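Long-range contact in SusD superfamily protein (Bacteroides thetaiotaomicron VPI-5482, PDB 3HDX), which probably binds polysaccharides at the outer membrane as part of carbohydrate metabolism: residues 122-136 with 147-159. Residues are numbered along the deposited sequence; the frame is centred on the assembly and turned at random.
Sequences YFYMVRIWGDVPLVT and MPRTDAQTVLSYA
V155 is the central bump between these segments. Its two methyls part. V155 CG1 lies anti to the backbone N (chi1 176°) and fills the hollow between Y122 CD1 and V126 CG2, 3.5 Å from the latter. CG2 faces V132 and the CB of L134. One turn earlier, A152 is small enough for its CB to lie against V126 CG1. On the flank, the CD2 end of L156 fits between V126 CG1 and the edge of the F123 ring.

Y158 turns its edge to the face of Y122, an offset edge-to-face pair with planes at 90°. L134 CD1 fills the corner between the two rings. It lies over a face of Y158, 4.0 Å from the ring centroid, and over a face of Y122, offset toward the rim. T136 CG2 touches Y158 CE1. M147, here selenomethionine, packs its SE against P133 CB and V135 CG2.

The backbones are laced together near the helix ends. T150 N donates to V132 O; the return bond from V132 N to T150 O is weak. T150 OG1 accepts from L134 N at 2.9 Å. D131 OD1 takes A152 N from above the carboxylate plane, beside the N-cap residue D151. R149 grips D131 O side-on: NH2 donates in the carbonyl plane, on a lone pair, at 2.8 Å, and NE comes from above that plane at 2.9 Å. R149 NH1 reaches E472 O. With an alanine here, D131 O would probably lose both donors, E472 O its bond from NH1, and a gap would open beside P133 CD.

Y79 of helix 76-91 touches Y122 and V132 from outside the pair. Helices 122-129 and 152-159 run antiparallel (crossing angle -162°), their axes 9.6 Å apart at closest approach. A long loop joins them into a helical hairpin, consistent with the TPR-like packing of SusD proteins.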
loop_
_atom_site.group_PDB
_atom_site.type_symbol
_atom_site.label_atom_id
_atom_site.label_comp_id
_atom_site.label_asym_id
_atom_site.label_seq_id
_atom_site.Cartn_x
_atom_site.Cartn_y
_atom_site.Cartn_z
ATOM N N TYR A 122 3.952 10.634 -4.267
ATOM C CA TYR A 122 3.406 11.022 -5.558
ATOM C C TYR A 122 2.603 9.900 -6.212
ATOM O O TYR A 122 1.509 10.140 -6.690
ATOM C CB TYR A 122 4.462 11.601 -6.494
ATOM C CG TYR A 122 4.645 13.106 -6.331
ATOM C CD1 TYR A 122 3.568 13.974 -6.543
ATOM C CD2 TYR A 122 5.870 13.663 -5.927
ATOM C CE1 TYR A 122 3.695 15.362 -6.386
ATOM C CE2 TYR A 122 6.023 15.052 -5.830
ATOM C CZ TYR A 122 4.929 15.898 -6.005
ATOM O OH TYR A 122 5.102 17.255 -5.835
ATOM N N PHE A 123 3.170 8.698 -6.271
ATOM C CA PHE A 123 2.447 7.561 -6.834
ATOM C C PHE A 123 1.121 7.331 -6.111
ATOM O O PHE A 123 0.074 7.191 -6.719
ATOM C CB PHE A 123 3.308 6.299 -6.746
ATOM C CG PHE A 123 2.532 5.018 -6.986
ATOM C CD1 PHE A 123 1.885 4.824 -8.189
ATOM C CD2 PHE A 123 2.476 4.031 -6.014
ATOM C CE1 PHE A 123 1.177 3.649 -8.413
ATOM C CE2 PHE A 123 1.757 2.846 -6.262
ATOM C CZ PHE A 123 1.171 2.671 -7.478
ATOM N N TYR A 124 1.207 7.305 -4.786
ATOM C CA TYR A 124 0.048 6.990 -3.944
ATOM C C TYR A 124 -1.087 7.987 -4.167
ATOM O O TYR A 124 -2.245 7.625 -4.312
ATOM C CB TYR A 124 0.495 6.910 -2.463
ATOM C CG TYR A 124 -0.472 6.160 -1.577
ATOM C CD1 TYR A 124 -1.580 6.811 -1.030
ATOM C CD2 TYR A 124 -0.293 4.799 -1.280
ATOM C CE1 TYR A 124 -2.453 6.180 -0.195
ATOM C CE2 TYR A 124 -1.160 4.125 -0.447
ATOM C CZ TYR A 124 -2.257 4.831 0.088
ATOM O OH TYR A 124 -3.125 4.192 0.914
HETATM N N MSE A 125 -0.716 9.259 -4.248
HETATM C CA MSE A 125 -1.706 10.313 -4.402
HETATM C C MSE A 125 -2.256 10.330 -5.852
HETATM O O MSE A 125 -3.432 10.650 -6.064
HETATM C CB MSE A 125 -1.191 11.669 -3.897
HETATM C CG MSE A 125 -0.243 12.347 -4.825
HETATM SE SE MSE A 125 0.553 13.941 -4.101
HETATM C CE MSE A 125 -1.110 14.889 -3.656
ATOM N N VAL A 126 -1.428 9.989 -6.843
ATOM C CA VAL A 126 -1.896 9.881 -8.244
ATOM C C VAL A 126 -2.953 8.794 -8.399
ATOM O O VAL A 126 -3.955 8.984 -9.120
ATOM C CB VAL A 126 -0.719 9.730 -9.252
ATOM C CG1 VAL A 126 -1.196 9.151 -10.621
ATOM C CG2 VAL A 126 0.036 11.077 -9.355
ATOM N N ARG A 127 -2.815 7.688 -7.658
ATOM C CA ARG A 127 -3.847 6.661 -7.737
ATOM C C ARG A 127 -5.185 7.163 -7.176
ATOM O O ARG A 127 -6.246 6.711 -7.627
ATOM C CB ARG A 127 -3.481 5.400 -6.974
ATOM C CG ARG A 127 -2.285 4.642 -7.533
ATOM C CD ARG A 127 -2.263 3.225 -6.944
ATOM N NE ARG A 127 -2.198 3.252 -5.493
ATOM C CZ ARG A 127 -2.002 2.172 -4.725
ATOM N NH1 ARG A 127 -1.829 0.972 -5.250
ATOM N NH2 ARG A 127 -1.964 2.309 -3.423
ATOM N N ILE A 128 -5.117 8.062 -6.184
ATOM C CA ILE A 128 -6.312 8.582 -5.507
ATOM C C ILE A 128 -7.007 9.696 -6.293
ATOM O O ILE A 128 -8.218 9.640 -6.493
ATOM C CB ILE A 128 -5.985 9.009 -4.038
ATOM C CG1 ILE A 128 -5.600 7.793 -3.194
ATOM C CG2 ILE A 128 -7.150 9.742 -3.391
ATOM C CD1 ILE A 128 -5.103 8.118 -1.820
ATOM N N TRP A 129 -6.245 10.697 -6.698
ATOM C CA TRP A 129 -6.778 11.914 -7.310
ATOM C C TRP A 129 -6.530 12.041 -8.808
ATOM O O TRP A 129 -7.180 12.841 -9.462
ATOM C CB TRP A 129 -6.224 13.178 -6.604
ATOM C CG TRP A 129 -6.775 13.400 -5.234
ATOM C CD1 TRP A 129 -7.991 13.971 -4.914
ATOM C CD2 TRP A 129 -6.137 13.106 -3.991
ATOM N NE1 TRP A 129 -8.144 14.003 -3.553
ATOM C CE2 TRP A 129 -7.016 13.481 -2.965
ATOM C CE3 TRP A 129 -4.911 12.533 -3.642
ATOM C CZ2 TRP A 129 -6.704 13.292 -1.627
ATOM C CZ3 TRP A 129 -4.611 12.334 -2.314
ATOM C CH2 TRP A 129 -5.495 12.725 -1.324
ATOM N N GLY A 130 -5.608 11.250 -9.356
ATOM C CA GLY A 130 -5.228 11.400 -10.761
ATOM C C GLY A 130 -4.212 12.540 -10.885
ATOM O O GLY A 130 -3.148 12.510 -10.279
ATOM N N ASP A 131 -4.564 13.577 -11.639
ATOM C CA ASP A 131 -3.687 14.709 -11.823
ATOM C C ASP A 131 -3.489 15.408 -10.480
ATOM O O ASP A 131 -4.452 15.631 -9.747
ATOM C CB ASP A 131 -4.278 15.720 -12.813
ATOM C CG ASP A 131 -4.489 15.182 -14.220
ATOM O OD1 ASP A 131 -4.000 14.085 -14.605
ATOM O OD2 ASP A 131 -5.174 15.939 -14.981
ATOM N N VAL A 132 -2.253 15.785 -10.169
ATOM C CA VAL A 132 -1.944 16.507 -8.926
ATOM C C VAL A 132 -0.832 17.501 -9.230
ATOM O O VAL A 132 -0.009 17.242 -10.143
ATOM C CB VAL A 132 -1.516 15.567 -7.746
ATOM C CG1 VAL A 132 -2.609 14.572 -7.380
ATOM C CG2 VAL A 132 -0.214 14.841 -8.099
ATOM N N PRO A 133 -0.773 18.639 -8.487
ATOM C CA PRO A 133 0.325 19.593 -8.794
ATOM C C PRO A 133 1.731 18.994 -8.552
ATOM O O PRO A 133 1.992 18.424 -7.473
ATOM C CB PRO A 133 0.072 20.777 -7.849
ATOM C CG PRO A 133 -1.337 20.655 -7.476
ATOM C CD PRO A 133 -1.796 19.239 -7.607
ATOM N N LEU A 134 2.579 19.069 -9.581
ATOM C CA LEU A 134 3.923 18.514 -9.467
ATOM C C LEU A 134 4.881 19.577 -8.902
ATOM O O LEU A 134 5.312 20.476 -9.614
ATOM C CB LEU A 134 4.397 17.968 -10.809
ATOM C CG LEU A 134 5.804 17.350 -10.796
ATOM C CD1 LEU A 134 6.034 16.279 -9.714
ATOM C CD2 LEU A 134 6.128 16.809 -12.253
ATOM N N VAL A 135 5.127 19.487 -7.602
ATOM C CA VAL A 135 6.024 20.365 -6.860
ATOM C C VAL A 135 7.353 19.613 -6.620
ATOM O O VAL A 135 7.378 18.567 -5.963
ATOM C CB VAL A 135 5.372 20.824 -5.542
ATOM C CG1 VAL A 135 6.342 21.769 -4.773
ATOM C CG2 VAL A 135 3.992 21.492 -5.810
ATOM N N THR A 136 8.462 20.177 -7.087
ATOM C CA THR A 136 9.781 19.516 -7.031
ATOM C C THR A 136 10.805 20.248 -6.138
ATOM O O THR A 136 12.019 19.950 -6.178
ATOM C CB THR A 136 10.340 19.433 -8.495
ATOM O OG1 THR A 136 10.494 20.771 -8.990
ATOM C CG2 THR A 136 9.385 18.647 -9.410
HETATM N N MSE A 147 0.046 26.947 -9.161
HETATM C CA MSE A 147 0.189 26.137 -10.362
HETATM C C MSE A 147 -1.012 25.209 -10.486
HETATM O O MSE A 147 -1.655 24.901 -9.468
HETATM C CB MSE A 147 1.510 25.317 -10.275
HETATM C CG MSE A 147 1.528 24.269 -9.168
HETATM SE SE MSE A 147 3.020 23.066 -9.221
HETATM C CE MSE A 147 2.743 22.355 -10.951
ATOM N N PRO A 148 -1.299 24.732 -11.701
ATOM C CA PRO A 148 -2.385 23.816 -11.869
ATOM C C PRO A 148 -1.989 22.379 -11.451
ATOM O O PRO A 148 -0.835 22.064 -11.129
ATOM C CB PRO A 148 -2.669 23.906 -13.361
ATOM C CG PRO A 148 -1.303 24.128 -13.942
ATOM C CD PRO A 148 -0.623 25.014 -12.989
ATOM N N ARG A 149 -2.981 21.527 -11.478
ATOM C CA ARG A 149 -2.752 20.090 -11.376
ATOM C C ARG A 149 -1.931 19.687 -12.608
ATOM O O ARG A 149 -2.157 20.195 -13.733
ATOM C CB ARG A 149 -4.093 19.357 -11.332
ATOM C CG ARG A 149 -4.915 19.732 -10.109
ATOM C CD ARG A 149 -6.321 19.229 -10.164
ATOM N NE ARG A 149 -6.350 17.775 -10.066
ATOM C CZ ARG A 149 -7.406 17.013 -10.292
ATOM N NH1 ARG A 149 -8.591 17.546 -10.644
ATOM N NH2 ARG A 149 -7.259 15.698 -10.228
ATOM N N THR A 150 -0.959 18.817 -12.391
ATOM C CA THR A 150 -0.081 18.313 -13.455
ATOM C C THR A 150 -0.623 16.977 -13.932
ATOM O O THR A 150 -1.094 16.184 -13.119
ATOM C CB THR A 150 1.363 18.152 -12.923
ATOM O OG1 THR A 150 1.791 19.395 -12.336
ATOM C CG2 THR A 150 2.353 17.714 -14.051
ATOM N N ASP A 151 -0.526 16.738 -15.238
ATOM C CA ASP A 151 -0.955 15.478 -15.819
ATOM C C ASP A 151 -0.365 14.287 -15.019
ATOM O O ASP A 151 0.834 14.262 -14.718
ATOM C CB ASP A 151 -0.483 15.382 -17.265
ATOM C CG ASP A 151 -1.023 14.197 -17.939
ATOM O OD1 ASP A 151 -2.173 14.235 -18.394
ATOM O OD2 ASP A 151 -0.303 13.206 -18.006
ATOM N N ALA A 152 -1.216 13.334 -14.669
ATOM C CA ALA A 152 -0.806 12.156 -13.888
ATOM C C ALA A 152 0.377 11.450 -14.533
ATOM O O ALA A 152 1.261 11.014 -13.812
ATOM C CB ALA A 152 -1.968 11.185 -13.735
ATOM N N GLN A 153 0.390 11.308 -15.869
ATOM C CA GLN A 153 1.515 10.644 -16.557
ATOM C C GLN A 153 2.835 11.360 -16.280
ATOM O O GLN A 153 3.876 10.717 -16.042
ATOM C CB GLN A 153 1.272 10.552 -18.057
ATOM C CG GLN A 153 2.269 9.684 -18.790
ATOM C CD GLN A 153 1.897 9.487 -20.239
ATOM O OE1 GLN A 153 0.980 10.126 -20.764
ATOM N NE2 GLN A 153 2.613 8.615 -20.894
ATOM N N THR A 154 2.799 12.696 -16.297
ATOM C CA THR A 154 3.997 13.506 -16.020
ATOM C C THR A 154 4.484 13.296 -14.583
ATOM O O THR A 154 5.687 13.181 -14.325
ATOM C CB THR A 154 3.710 14.980 -16.311
ATOM O OG1 THR A 154 3.270 15.066 -17.684
ATOM C CG2 THR A 154 4.925 15.852 -16.070
ATOM N N VAL A 155 3.531 13.231 -13.649
ATOM C CA VAL A 155 3.870 13.017 -12.245
ATOM C C VAL A 155 4.498 11.621 -12.073
ATOM O O VAL A 155 5.510 11.454 -11.377
ATOM C CB VAL A 155 2.638 13.202 -11.331
ATOM C CG1 VAL A 155 2.993 12.888 -9.917
ATOM C CG2 VAL A 155 2.043 14.620 -11.470
ATOM N N LEU A 156 3.914 10.615 -12.710
ATOM C CA LEU A 156 4.465 9.256 -12.586
ATOM C C LEU A 156 5.835 9.157 -13.245
ATOM O O LEU A 156 6.716 8.445 -12.750
ATOM C CB LEU A 156 3.461 8.241 -13.144
ATOM C CG LEU A 156 2.170 8.138 -12.325
ATOM C CD1 LEU A 156 1.232 7.103 -12.971
ATOM C CD2 LEU A 156 2.429 7.782 -10.848
ATOM N N SER A 157 6.053 9.857 -14.361
ATOM C CA SER A 157 7.393 9.850 -14.972
ATOM C C SER A 157 8.441 10.476 -14.031
ATOM O O SER A 157 9.572 9.982 -13.933
ATOM C CB SER A 157 7.428 10.617 -16.300
ATOM O OG SER A 157 6.697 9.958 -17.289
ATOM N N TYR A 158 8.051 11.516 -13.312
ATOM C CA TYR A 158 8.925 12.110 -12.290
ATOM C C TYR A 158 9.196 11.074 -11.177
ATOM O O TYR A 158 10.377 10.830 -10.814
ATOM C CB TYR A 158 8.279 13.392 -11.704
ATOM C CG TYR A 158 8.974 13.958 -10.490
ATOM C CD1 TYR A 158 10.111 14.733 -10.616
ATOM C CD2 TYR A 158 8.486 13.696 -9.214
ATOM C CE1 TYR A 158 10.725 15.294 -9.526
ATOM C CE2 TYR A 158 9.071 14.257 -8.111
ATOM C CZ TYR A 158 10.214 15.042 -8.263
ATOM O OH TYR A 158 10.809 15.579 -7.158
ATOM N N ALA A 159 8.132 10.437 -10.685
ATOM C CA ALA A 159 8.269 9.446 -9.607
ATOM C C ALA A 159 9.195 8.278 -10.005
ATOM O O ALA A 159 10.059 7.872 -9.229
ATOM C CB ALA A 159 6.941 8.983 -9.104
HETATM O O HOH W 1 -4.195 13.220 -17.055
HETATM O O HOH W 2 12.737 17.374 -7.471
#